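PDB 4FAJ: PrgZ from Enterococcus faecalis, which serves as a membrane-anchored extracellular pheromone receptor that binds peptide, and as a family 5 solute-binding protein probably hands it on for import. Local coordinates for residues A[472-477]-A[549-554]; A[109-114]-A[201-206]; A[451-456]-A[463-468]; A[478-483]-A[516-521]. All coordinates share one frame; numbering follows the deposited sequence.

Contact 1: A[472-477]-A[549-554]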
loop_
_atom_site.group_PDB
_atom_site.type_symbol
_atom_site.label_atom_id
_atom_site.label_comp_id
_atom_site.label_asym_id
_atom_site.label_seq_id
_atom_site.Cartn_x
_atom_site.Cartn_y
_atom_site.Cartn_z
ATOM N N ASP A 472 5.940 -1.228 -0.212
ATOM C CA ASP A 472 6.166 -1.092 1.224
ATOM C C ASP A 472 7.657 -0.888 1.496
ATOM O O ASP A 472 8.023 -0.299 2.507
ATOM C CB ASP A 472 5.670 -2.342 1.971
ATOM C CG ASP A 472 4.167 -2.506 1.932
ATOM O OD1 ASP A 472 3.427 -1.490 2.015
ATOM O OD2 ASP A 472 3.717 -3.670 1.813
ATOM N N TYR A 473 8.506 -1.395 0.601
ATOM C CA TYR A 473 9.969 -1.218 0.682
ATOM C C TYR A 473 10.585 -1.196 -0.736
ATOM O O TYR A 473 9.941 -1.633 -1.693
ATOM C CB TYR A 473 10.614 -2.312 1.555
ATOM C CG TYR A 473 10.212 -3.734 1.200
ATOM C CD1 TYR A 473 8.989 -4.264 1.615
ATOM C CD2 TYR A 473 11.054 -4.544 0.446
ATOM C CE1 TYR A 473 8.615 -5.554 1.271
ATOM C CE2 TYR A 473 10.699 -5.852 0.119
ATOM C CZ TYR A 473 9.491 -6.349 0.526
ATOM O OH TYR A 473 9.141 -7.642 0.168
ATOM N N ALA A 474 11.810 -0.679 -0.871
ATOM C CA ALA A 474 12.415 -0.416 -2.198
ATOM C C ALA A 474 13.040 -1.646 -2.858
ATOM O O ALA A 474 14.246 -1.687 -3.096
ATOM C CB ALA A 474 13.467 0.712 -2.106
ATOM N N ASP A 475 12.225 -2.655 -3.135
ATOM C CA ASP A 475 12.680 -3.829 -3.853
ATOM C C ASP A 475 11.526 -4.288 -4.744
ATOM O O ASP A 475 10.358 -4.228 -4.329
ATOM C CB ASP A 475 13.116 -4.940 -2.884
ATOM C CG ASP A 475 13.784 -6.100 -3.587
ATOM O OD1 ASP A 475 13.069 -6.923 -4.188
ATOM O OD2 ASP A 475 15.038 -6.199 -3.548
ATOM N N PRO A 476 11.838 -4.735 -5.973
ATOM C CA PRO A 476 10.779 -5.173 -6.885
ATOM C C PRO A 476 9.844 -6.238 -6.291
ATOM O O PRO A 476 8.659 -6.297 -6.666
ATOM C CB PRO A 476 11.539 -5.740 -8.089
ATOM C CG PRO A 476 12.891 -5.206 -8.012
ATOM C CD PRO A 476 13.174 -4.764 -6.602
ATOM N N ILE A 477 10.349 -7.045 -5.357
ATOM C CA ILE A 477 9.547 -8.121 -4.767
ATOM C C ILE A 477 8.332 -7.597 -3.969
ATOM O O ILE A 477 7.360 -8.315 -3.822
ATOM C CB ILE A 477 10.417 -9.081 -3.891
ATOM C CG1 ILE A 477 9.729 -10.422 -3.607
ATOM C CG2 ILE A 477 10.755 -8.438 -2.550
ATOM C CD1 ILE A 477 9.196 -11.181 -4.806
ATOM N N HIS A 549 6.971 10.127 2.018
ATOM C CA HIS A 549 7.696 8.953 1.540
ATOM C C HIS A 549 7.075 8.429 0.242
ATOM O O HIS A 549 5.847 8.295 0.153
ATOM C CB HIS A 549 7.664 7.840 2.596
ATOM C CG HIS A 549 8.288 8.218 3.905
ATOM N ND1 HIS A 549 9.650 8.347 4.068
ATOM C CD2 HIS A 549 7.739 8.454 5.120
ATOM C CE1 HIS A 549 9.913 8.677 5.321
ATOM N NE2 HIS A 549 8.774 8.740 5.984
ATOM N N SER A 550 7.908 8.115 -0.751
ATOM C CA SER A 550 7.428 7.477 -1.993
ATOM C C SER A 550 7.175 5.957 -1.828
ATOM O O SER A 550 6.558 5.321 -2.698
ATOM C CB SER A 550 8.407 7.725 -3.128
ATOM O OG SER A 550 9.691 7.243 -2.782
ATOM N N ILE A 551 7.665 5.391 -0.728
ATOM C CA ILE A 551 7.383 4.007 -0.333
ATOM C C ILE A 551 6.851 3.954 1.112
ATOM O O ILE A 551 7.146 4.834 1.925
ATOM C CB ILE A 551 8.636 3.082 -0.430
ATOM C CG1 ILE A 551 9.710 3.478 0.589
ATOM C CG2 ILE A 551 9.228 3.086 -1.827
ATOM C CD1 ILE A 551 10.934 2.548 0.581
ATOM N N GLY A 552 6.085 2.917 1.424
ATOM C CA GLY A 552 5.553 2.713 2.769
ATOM C C GLY A 552 4.494 3.739 3.129
ATOM O O GLY A 552 3.825 4.296 2.253
ATOM N N ALA A 553 4.347 3.995 4.425
ATOM C CA ALA A 553 3.359 4.957 4.908
ATOM C C ALA A 553 3.755 6.342 4.391
ATOM O O ALA A 553 4.871 6.773 4.608
ATOM C CB ALA A 553 3.304 4.936 6.425
ATOM N N LYS A 554 2.840 7.026 3.712
ATOM C CA LYS A 554 3.178 8.212 2.922
ATOM C C LYS A 554 3.642 9.423 3.738
ATOM O O LYS A 554 4.540 10.154 3.295
ATOM C CB LYS A 554 1.997 8.632 2.046
ATOM C CG LYS A 554 2.335 9.731 1.038
ATOM C CD LYS A 554 1.139 10.093 0.164
ATOM C CE LYS A 554 0.822 9.037 -0.876
ATOM N NZ LYS A 554 -0.009 9.612 -2.010
#

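Contact 2: A[109-114]-A[201-206]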
loop_
_atom_site.group_PDB
_atom_site.type_symbol
_atom_site.label_atom_id
_atom_site.label_comp_id
_atom_site.label_asym_id
_atom_site.label_seq_id
_atom_site.Cartn_x
_atom_site.Cartn_y
_atom_site.Cartn_z
ATOM N N ALA A 109 17.066 0.360 19.796
ATOM C CA ALA A 109 18.137 1.266 20.208
ATOM C C ALA A 109 19.252 1.402 19.176
ATOM O O ALA A 109 20.116 2.272 19.295
ATOM C CB ALA A 109 18.722 0.835 21.554
ATOM N N GLY A 110 19.246 0.531 18.175
ATOM C CA GLY A 110 20.272 0.543 17.142
ATOM C C GLY A 110 19.853 -0.357 16.003
ATOM O O GLY A 110 18.837 -1.033 16.089
ATOM N N GLN A 111 20.632 -0.355 14.926
ATOM C CA GLN A 111 20.446 -1.300 13.823
ATOM C C GLN A 111 20.623 -2.738 14.331
ATOM O O GLN A 111 21.269 -2.960 15.361
ATOM C CB GLN A 111 21.467 -1.020 12.711
ATOM C CG GLN A 111 21.277 0.312 11.990
ATOM C CD GLN A 111 19.999 0.368 11.175
ATOM O OE1 GLN A 111 19.422 -0.663 10.831
ATOM N NE2 GLN A 111 19.556 1.576 10.853
ATOM N N PRO A 112 20.076 -3.728 13.604
ATOM C CA PRO A 112 20.261 -5.095 14.068
ATOM C C PRO A 112 21.721 -5.546 14.032
ATOM O O PRO A 112 22.491 -5.114 13.163
ATOM C CB PRO A 112 19.415 -5.925 13.081
ATOM C CG PRO A 112 18.463 -4.967 12.503
ATOM C CD PRO A 112 19.227 -3.681 12.406
ATOM N N LYS A 113 22.082 -6.387 14.992
ATOM C CA LYS A 113 23.349 -7.089 14.971
ATOM C C LYS A 113 23.083 -8.401 14.253
ATOM O O LYS A 113 22.276 -9.217 14.716
ATOM C CB LYS A 113 23.851 -7.332 16.398
ATOM C CG LYS A 113 25.177 -8.090 16.522
ATOM C CD LYS A 113 26.238 -7.636 15.523
ATOM C CE LYS A 113 26.601 -6.162 15.691
ATOM N NZ LYS A 113 27.317 -5.894 16.953
ATOM N N VAL A 114 23.729 -8.584 13.108
ATOM C CA VAL A 114 23.469 -9.738 12.261
ATOM C C VAL A 114 24.585 -10.763 12.410
ATOM O O VAL A 114 25.766 -10.421 12.358
ATOM C CB VAL A 114 23.322 -9.339 10.780
ATOM C CG1 VAL A 114 22.944 -10.544 9.953
ATOM C CG2 VAL A 114 22.279 -8.235 10.619
ATOM N N TYR A 201 16.661 -6.736 2.600
ATOM C CA TYR A 201 15.609 -5.783 2.949
ATOM C C TYR A 201 14.882 -6.086 4.276
ATOM O O TYR A 201 13.873 -5.434 4.589
ATOM C CB TYR A 201 14.584 -5.652 1.797
ATOM C CG TYR A 201 14.010 -6.981 1.336
ATOM C CD1 TYR A 201 14.540 -7.645 0.230
ATOM C CD2 TYR A 201 12.966 -7.579 2.024
ATOM C CE1 TYR A 201 14.033 -8.867 -0.182
ATOM C CE2 TYR A 201 12.459 -8.784 1.631
ATOM C CZ TYR A 201 12.994 -9.431 0.530
ATOM O OH TYR A 201 12.471 -10.631 0.147
ATOM N N PHE A 202 15.387 -7.019 5.080
ATOM C CA PHE A 202 14.657 -7.414 6.293
ATOM C C PHE A 202 14.492 -6.268 7.297
ATOM O O PHE A 202 13.431 -6.116 7.887
ATOM C CB PHE A 202 15.261 -8.649 6.979
ATOM C CG PHE A 202 14.401 -9.173 8.102
ATOM C CD1 PHE A 202 14.808 -9.060 9.423
ATOM C CD2 PHE A 202 13.156 -9.729 7.830
ATOM C CE1 PHE A 202 14.005 -9.524 10.469
ATOM C CE2 PHE A 202 12.333 -10.179 8.867
ATOM C CZ PHE A 202 12.763 -10.074 10.193
ATOM N N THR A 203 15.526 -5.451 7.486
ATOM C CA THR A 203 15.386 -4.271 8.348
ATOM C C THR A 203 14.297 -3.330 7.812
ATOM O O THR A 203 13.544 -2.739 8.582
ATOM C CB THR A 203 16.727 -3.561 8.508
ATOM O OG1 THR A 203 17.699 -4.519 8.955
ATOM C CG2 THR A 203 16.631 -2.432 9.502
ATOM N N ASP A 204 14.163 -3.243 6.486
ATOM C CA ASP A 204 13.069 -2.471 5.893
ATOM C C ASP A 204 11.701 -3.018 6.288
ATOM O O ASP A 204 10.798 -2.243 6.594
ATOM C CB ASP A 204 13.178 -2.403 4.368
ATOM C CG ASP A 204 14.521 -1.847 3.903
ATOM O OD1 ASP A 204 14.727 -0.622 3.968
ATOM O OD2 ASP A 204 15.376 -2.639 3.508
ATOM N N LEU A 205 11.553 -4.337 6.305
ATOM C CA LEU A 205 10.287 -4.955 6.725
ATOM C C LEU A 205 9.935 -4.615 8.172
ATOM O O LEU A 205 8.760 -4.436 8.514
ATOM C CB LEU A 205 10.350 -6.467 6.559
ATOM C CG LEU A 205 10.430 -6.972 5.114
ATOM C CD1 LEU A 205 10.475 -8.475 5.094
ATOM C CD2 LEU A 205 9.263 -6.475 4.292
ATOM N N LEU A 206 10.959 -4.531 9.021
ATOM C CA LEU A 206 10.775 -4.200 10.436
ATOM C C LEU A 206 10.303 -2.768 10.676
ATOM O O LEU A 206 9.976 -2.417 11.817
ATOM C CB LEU A 206 12.081 -4.440 11.216
ATOM C CG LEU A 206 12.604 -5.875 11.266
ATOM C CD1 LEU A 206 13.914 -5.974 12.062
ATOM C CD2 LEU A 206 11.547 -6.843 11.816
HETATM O O HOH W 1 20.235 -2.972 8.895
#

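Contact 3: A[451-456]-A[463-468]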
loop_
_atom_site.group_PDB
_atom_site.type_symbol
_atom_site.label_atom_id
_atom_site.label_comp_id
_atom_site.label_asym_id
_atom_site.label_seq_id
_atom_site.Cartn_x
_atom_site.Cartn_y
_atom_site.Cartn_z
ATOM N N ASN A 451 -14.668 0.638 2.148
ATOM C CA ASN A 451 -14.849 -0.575 2.962
ATOM C C ASN A 451 -15.544 -1.708 2.196
ATOM O O ASN A 451 -15.178 -2.868 2.353
ATOM C CB ASN A 451 -15.555 -0.281 4.299
ATOM C CG ASN A 451 -16.993 0.162 4.140
ATOM O OD1 ASN A 451 -17.370 0.812 3.161
ATOM N ND2 ASN A 451 -17.812 -0.182 5.125
ATOM N N VAL A 452 -16.521 -1.365 1.357
ATOM C CA VAL A 452 -17.192 -2.338 0.492
ATOM C C VAL A 452 -16.239 -2.867 -0.600
ATOM O O VAL A 452 -16.218 -4.065 -0.893
ATOM C CB VAL A 452 -18.471 -1.744 -0.164
ATOM C CG1 VAL A 452 -19.101 -2.741 -1.128
ATOM C CG2 VAL A 452 -19.494 -1.323 0.911
ATOM N N PHE A 453 -15.453 -1.965 -1.183
ATOM C CA PHE A 453 -14.473 -2.319 -2.208
ATOM C C PHE A 453 -13.444 -3.316 -1.641
ATOM O O PHE A 453 -13.187 -4.346 -2.249
ATOM C CB PHE A 453 -13.785 -1.040 -2.721
ATOM C CG PHE A 453 -13.091 -1.177 -4.053
ATOM C CD1 PHE A 453 -12.909 -2.412 -4.688
ATOM C CD2 PHE A 453 -12.565 -0.041 -4.660
ATOM C CE1 PHE A 453 -12.246 -2.496 -5.909
ATOM C CE2 PHE A 453 -11.898 -0.129 -5.880
ATOM C CZ PHE A 453 -11.733 -1.358 -6.496
ATOM N N MET A 454 -12.879 -3.033 -0.470
ATOM C CA MET A 454 -11.899 -3.949 0.129
ATOM C C MET A 454 -12.483 -5.337 0.340
ATOM O O MET A 454 -11.826 -6.335 0.048
ATOM C CB MET A 454 -11.351 -3.413 1.456
ATOM C CG MET A 454 -10.491 -2.167 1.309
ATOM S SD MET A 454 -8.821 -2.507 0.731
ATOM C CE MET A 454 -8.029 -2.891 2.292
ATOM N N GLU A 455 -13.727 -5.394 0.823
ATOM C CA GLU A 455 -14.395 -6.665 1.091
ATOM C C GLU A 455 -14.630 -7.467 -0.201
ATOM O O GLU A 455 -14.406 -8.681 -0.239
ATOM C CB GLU A 455 -15.719 -6.413 1.829
ATOM C CG GLU A 455 -16.556 -7.659 2.107
ATOM C CD GLU A 455 -17.910 -7.315 2.689
ATOM O OE1 GLU A 455 -18.896 -7.237 1.912
ATOM O OE2 GLU A 455 -17.990 -7.104 3.921
ATOM N N ARG A 456 -15.069 -6.789 -1.256
ATOM C CA ARG A 456 -15.308 -7.467 -2.528
ATOM C C ARG A 456 -14.009 -7.971 -3.168
ATOM O O ARG A 456 -14.004 -9.026 -3.782
ATOM C CB ARG A 456 -16.088 -6.566 -3.480
ATOM C CG ARG A 456 -17.521 -6.347 -3.011
ATOM C CD ARG A 456 -18.337 -5.545 -3.993
ATOM N NE ARG A 456 -18.434 -6.204 -5.289
ATOM C CZ ARG A 456 -19.170 -5.763 -6.305
ATOM N NH1 ARG A 456 -19.903 -4.656 -6.183
ATOM N NH2 ARG A 456 -19.180 -6.443 -7.445
ATOM N N THR A 463 -15.179 -8.466 -11.363
ATOM C CA THR A 463 -14.745 -8.870 -12.682
ATOM C C THR A 463 -13.455 -8.121 -13.015
ATOM O O THR A 463 -12.376 -8.726 -13.031
ATOM C CB THR A 463 -15.868 -8.603 -13.688
ATOM O OG1 THR A 463 -16.991 -9.413 -13.325
ATOM C CG2 THR A 463 -15.430 -8.928 -15.108
ATOM N N LEU A 464 -13.565 -6.814 -13.241
ATOM C CA LEU A 464 -12.410 -5.924 -13.319
ATOM C C LEU A 464 -12.397 -5.011 -12.102
ATOM O O LEU A 464 -13.449 -4.626 -11.569
ATOM C CB LEU A 464 -12.457 -5.031 -14.562
ATOM C CG LEU A 464 -12.419 -5.632 -15.953
ATOM C CD1 LEU A 464 -12.770 -4.540 -16.951
ATOM C CD2 LEU A 464 -11.042 -6.224 -16.237
ATOM N N SER A 465 -11.198 -4.594 -11.717
ATOM C CA SER A 465 -11.034 -3.686 -10.594
ATOM C C SER A 465 -9.947 -2.648 -10.860
ATOM O O SER A 465 -8.830 -3.007 -11.226
ATOM C CB SER A 465 -10.668 -4.496 -9.360
ATOM O OG SER A 465 -10.327 -3.659 -8.272
ATOM N N LEU A 466 -10.275 -1.374 -10.657
ATOM C CA LEU A 466 -9.271 -0.313 -10.679
ATOM C C LEU A 466 -8.712 -0.202 -9.271
ATOM O O LEU A 466 -9.297 0.462 -8.404
ATOM C CB LEU A 466 -9.873 1.024 -11.110
ATOM C CG LEU A 466 -8.911 2.218 -11.128
ATOM C CD1 LEU A 466 -7.709 1.916 -12.012
ATOM C CD2 LEU A 466 -9.620 3.475 -11.622
ATOM N N SER A 467 -7.596 -0.878 -9.049
ATOM C CA SER A 467 -6.929 -0.901 -7.752
ATOM C C SER A 467 -5.412 -0.962 -7.967
ATOM O O SER A 467 -4.931 -1.347 -9.047
ATOM C CB SER A 467 -7.431 -2.081 -6.899
ATOM O OG SER A 467 -7.556 -3.286 -7.657
ATOM N N GLY A 468 -4.665 -0.565 -6.947
ATOM C CA GLY A 468 -3.220 -0.452 -7.058
ATOM C C GLY A 468 -2.454 -0.855 -5.821
ATOM O O GLY A 468 -3.030 -1.252 -4.802
#

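Contact 4: A[478-483]-A[516-521]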
loop_
_atom_site.group_PDB
_atom_site.type_symbol
_atom_site.label_atom_id
_atom_site.label_comp_id
_atom_site.label_asym_id
_atom_site.label_seq_id
_atom_site.Cartn_x
_atom_site.Cartn_y
_atom_site.Cartn_z
ATOM N N SER A 478 8.356 -6.354 -3.489
ATOM C CA SER A 478 7.163 -5.802 -2.809
ATOM C C SER A 478 5.948 -5.872 -3.753
ATOM O O SER A 478 4.852 -6.263 -3.335
ATOM C CB SER A 478 7.401 -4.375 -2.303
ATOM O OG SER A 478 6.231 -3.868 -1.664
ATOM N N PHE A 479 6.161 -5.559 -5.037
ATOM C CA PHE A 479 5.110 -5.712 -6.046
ATOM C C PHE A 479 4.883 -7.145 -6.520
ATOM O O PHE A 479 3.738 -7.616 -6.582
ATOM C CB PHE A 479 5.431 -4.865 -7.274
ATOM C CG PHE A 479 5.046 -3.427 -7.125
ATOM C CD1 PHE A 479 5.878 -2.553 -6.466
ATOM C CD2 PHE A 479 3.839 -2.958 -7.637
ATOM C CE1 PHE A 479 5.532 -1.224 -6.310
ATOM C CE2 PHE A 479 3.490 -1.609 -7.494
ATOM C CZ PHE A 479 4.330 -0.765 -6.822
ATOM N N LEU A 480 5.971 -7.822 -6.887
ATOM C CA LEU A 480 5.880 -9.097 -7.600
ATOM C C LEU A 480 5.332 -10.231 -6.723
ATOM O O LEU A 480 4.626 -11.122 -7.223
ATOM C CB LEU A 480 7.228 -9.453 -8.268
ATOM C CG LEU A 480 7.783 -8.416 -9.264
ATOM C CD1 LEU A 480 9.220 -8.756 -9.739
ATOM C CD2 LEU A 480 6.854 -8.252 -10.491
ATOM N N ALA A 481 5.590 -10.170 -5.415
ATOM C CA ALA A 481 5.022 -11.155 -4.473
ATOM C C ALA A 481 3.488 -11.200 -4.489
ATOM O O ALA A 481 2.898 -12.240 -4.202
ATOM C CB ALA A 481 5.522 -10.884 -3.046
ATOM N N ASN A 482 2.839 -10.093 -4.856
ATOM C CA ASN A 482 1.371 -10.034 -4.883
ATOM C C ASN A 482 0.713 -10.902 -5.947
ATOM O O ASN A 482 -0.489 -11.126 -5.888
ATOM C CB ASN A 482 0.891 -8.594 -5.067
ATOM C CG ASN A 482 1.314 -7.696 -3.932
ATOM O OD1 ASN A 482 1.552 -8.151 -2.818
ATOM N ND2 ASN A 482 1.443 -6.416 -4.220
ATOM N N PHE A 483 1.481 -11.346 -6.939
ATOM C CA PHE A 483 0.946 -12.199 -7.981
ATOM C C PHE A 483 1.339 -13.661 -7.829
ATOM O O PHE A 483 1.042 -14.477 -8.709
ATOM C CB PHE A 483 1.302 -11.598 -9.350
ATOM C CG PHE A 483 0.825 -10.181 -9.471
ATOM C CD1 PHE A 483 -0.529 -9.914 -9.644
ATOM C CD2 PHE A 483 1.696 -9.120 -9.279
ATOM C CE1 PHE A 483 -0.996 -8.598 -9.691
ATOM C CE2 PHE A 483 1.238 -7.811 -9.326
ATOM C CZ PHE A 483 -0.104 -7.553 -9.529
ATOM N N LYS A 516 12.595 -11.422 -15.246
ATOM C CA LYS A 516 11.987 -12.491 -16.029
ATOM C C LYS A 516 10.571 -12.758 -15.524
ATOM O O LYS A 516 9.665 -12.983 -16.323
ATOM C CB LYS A 516 12.803 -13.780 -15.963
ATOM C CG LYS A 516 14.054 -13.795 -16.808
ATOM C CD LYS A 516 14.853 -15.092 -16.557
ATOM C CE LYS A 516 16.157 -15.104 -17.350
ATOM N NZ LYS A 516 17.039 -16.255 -16.958
ATOM N N ALA A 517 10.397 -12.759 -14.204
ATOM C CA ALA A 517 9.076 -12.989 -13.614
ATOM C C ALA A 517 8.114 -11.893 -14.059
ATOM O O ALA A 517 7.014 -12.185 -14.505
ATOM C CB ALA A 517 9.155 -13.066 -12.106
ATOM N N GLU A 518 8.533 -10.631 -13.976
ATOM C CA GLU A 518 7.668 -9.527 -14.435
ATOM C C GLU A 518 7.240 -9.744 -15.888
ATOM O O GLU A 518 6.050 -9.620 -16.220
ATOM C CB GLU A 518 8.366 -8.173 -14.272
ATOM C CG GLU A 518 7.456 -6.980 -14.508
ATOM C CD GLU A 518 8.167 -5.642 -14.458
ATOM O OE1 GLU A 518 9.406 -5.614 -14.564
ATOM O OE2 GLU A 518 7.469 -4.605 -14.347
ATOM N N LYS A 519 8.189 -10.128 -16.740
ATOM C CA LYS A 519 7.887 -10.370 -18.143
ATOM C C LYS A 519 6.910 -11.539 -18.342
ATOM O O LYS A 519 6.005 -11.441 -19.170
ATOM C CB LYS A 519 9.175 -10.587 -18.947
ATOM C CG LYS A 519 10.053 -9.350 -19.046
ATOM C CD LYS A 519 11.353 -9.652 -19.774
ATOM C CE LYS A 519 12.316 -8.498 -19.621
ATOM N NZ LYS A 519 13.596 -8.763 -20.311
ATOM N N LEU A 520 7.077 -12.624 -17.590
ATOM C CA LEU A 520 6.138 -13.747 -17.656
ATOM C C LEU A 520 4.708 -13.292 -17.260
ATOM O O LEU A 520 3.726 -13.643 -17.908
ATOM C CB LEU A 520 6.611 -14.882 -16.747
ATOM C CG LEU A 520 5.813 -16.180 -16.714
ATOM C CD1 LEU A 520 5.572 -16.714 -18.117
ATOM C CD2 LEU A 520 6.544 -17.221 -15.841
ATOM N N LEU A 521 4.604 -12.504 -16.200
ATOM C CA LEU A 521 3.306 -11.958 -15.778
ATOM C C LEU A 521 2.663 -11.109 -16.880
ATOM O O LEU A 521 1.466 -11.212 -17.154
ATOM C CB LEU A 521 3.489 -11.137 -14.505
ATOM C CG LEU A 521 2.280 -10.412 -13.909
ATOM C CD1 LEU A 521 1.120 -11.380 -13.666
ATOM C CD2 LEU A 521 2.711 -9.743 -12.607
#

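Contact 1: A[472-477]-A[549-554]
The terminal methyl of Ile551 does most of the touching here, reaching across to the backbone of Tyr473 and Ala474. Its CD1 lies 3.6 Å from Ala474 N and 3.9 Å from Tyr473 CA, and Ala474 CB comes up to the same methyl at 4.1 Å. CG1 is wedged between the backbone nitrogen and carbonyl (chi1 66°), and with chi2 at 177° the chain runs on straight, so that CD1 is carried to the far end of its reach. Beside it the two backbones themselves meet: Asp472 O is 3.9 Å from Gly552 CA, and a small residue suits that approach. Gly552 also has a positive phi, which glycine adopts readily, and a backbone hydrogen bond to Ala471 ties its loop to the other one.

Further out, Ala474 is the centre of an inverse gamma turn, closed by Asp475 N bonding to Tyr473 O at 2.9 Å. Asp475 OD1 then caps the following helix, taking the N-H of Ile477 on its anti lone pair at an angle of 169°, and also pairs with Arg510. The CB of Asp472 points away from 549-554, and its OD1 hydrogen-bonds to the backbone of the bound peptide. No hydrogen bond links 472-477 directly to 549-554, so their meeting relies on apolar packing and close backbones, beside an aspartate committed to the ligand.

Contact 2: A[109-114]-A[201-206]
Thr203 presents both branches of its side chain to Gln111 and Pro112. The closer-packed part is the meeting with the proline, where the CG-CD edge of the proline ring meets the branched end of the threonine: Pro112 CG lies 3.7 Å from Thr203 OG1, and Pro112 CD is 4.1 Å from Thr203 CG2. A proline suits this place because its ring offers a compact apolar edge without a long chain to fold away. Gln111 crosses the threonine at about a right angle, with its OE1 3.6 Å from Thr203 CG2. A bend at chi2 (-67°) folds the amide back so that its oxygen arrives there, although the CB of Gln111 is not aimed at the helix.

The looser side is polar and bridged by a water. This water donates to Gln111 OE1 at 3.1 Å and is also hydrogen-bonded to Thr203 OG1 at 3.0 Å, so it links two groups that have no direct bond. The other end of the amide is held as well, since Gln111 NE2 bonds to the backbone oxygen of Pro103; the two bonds together should limit rotation of the amide. Threonine fits such a border, having a methyl for packing and a hydroxyl for the water.

The contact lies at the surface, away from the zinc sites. It sets the short helix 202-205 against the approach to strand 113-115, an outermost strand of an antiparallel sheet. Tyr121 of the adjoining strand 120-124 touches both Pro112 and Thr203, while Tyr95 of strand 95-97 touches Gln111 and Pro112.

Contact 3: A[451-456]-A[463-468]
The outer edge of the Phe453 ring, on helix 451-456, meets Ser465 of strand 464-468. The side chain leaves the helix with CG opposite the backbone N (chi1 -161°), and CB and CG serve as a spacer that bridges two backbones whose segment axes come no closer than 11.1 Å. Past them the ring atoms begin to touch. CE1 is 3.3 Å from Ser465 OG, on one side of the tip; CE2, on the other, is 3.7 Å from Leu466 O. CZ, at the end, meets both, lying 3.2 Å from Ser465 OG and 3.6 Å from Leu466 O. The hydroxyl oxygen sits in the plane of the ring, at its edge, where the weakly positive C-H groups suit an oxygen better than the electron-rich face would.

Helix 450-459 leads by a short connection into strand 464-470, which lies in a mixed sheet between strand 412-418, to which it is parallel, and the antiparallel strand 311-324. Helix and strand directions are 110° apart over the two segments, so the helix lies across the strand. Phenylalanine is long enough to span that gap with an apolar group.

The hydroxyl that meets the ring is itself oriented: Ser465 OG donates to Ser467 OG at 2.9 Å, and Ser467 OG is bonded in turn to Glu323. Serines suit these two buried positions, being small enough to sit close to the end of the ring while passing a hydrogen bond along the strand. The bound peptide packs on Phe453, Leu466 and Ser467, and pairs with Gly468 in antiparallel fashion, extending the sheet.

Contact 4: A[478-483]-A[516-521]
Phe483 has CG anti to its carbonyl carbon (chi1 -55°), which lays the root and one side of its ring beside Leu521, while Leu521 extends with CG opposite its own backbone N (chi1 177°) to meet it. The two side chains cross at about a right angle, and a single methyl does the touching. Leu521 CD2 lies 3.5 Å from Phe483 CD2 and 3.7 Å from Phe483 CG, near the root of the ring, and it is also 4.0 Å from Phe483 CB. The approach is oblique to the ring. Leucine suits this place because its branched end can bring one methyl close against a bulky neighbour.

A second, looser meeting lies about one turn away, where Leu480 CD2 comes 4.1 Å from Glu518 CB. Here too the side chains cross at about a right angle, and the leucine meets the aliphatic root of the glutamate. The glutamate runs out extended beyond CG, which carries its carboxylate past the leucine to polar partners: OE1 forms a salt bridge with Lys515, and OE2 accepts from the backbone N of Val367. A glutamate can thus be buried here, with apolar methylenes beside Leu480 and its charge met elsewhere.

The contact joins the helix 477-480, with the 3-10 segment 481-483 that follows it, to the longer helix 510-524. Tyr499 of helix 497-502 touches Phe483, Ala517 and Leu521, packing against both partners, and its hydroxyl hydrogen-bonds to Leu480 O.

In the fold
Going from the N terminus, contact 2 comes first, closing a loop of 86 residues that brings helix 202-205 back to the approach to strand 113-115. Contact 3 follows as a short closure from helix 450-459 to strand 464-470. Contact 1 opens just beyond that strand and closes only near the C terminus, and contact 4 falls wholly within its span, joining helices 477-480 and 510-524. None of the four cross. Contact 1 touches two of the others: Tyr473 packs on Tyr201 and Leu205 of contact 2, and Asp472 N probably bonds to Ser478 OG of contact 4. It meets contact 3 only through the adjoining chain. Contacts 2 and 3 lie on opposite sides of the chain's centre, about 34 Å apart between centres.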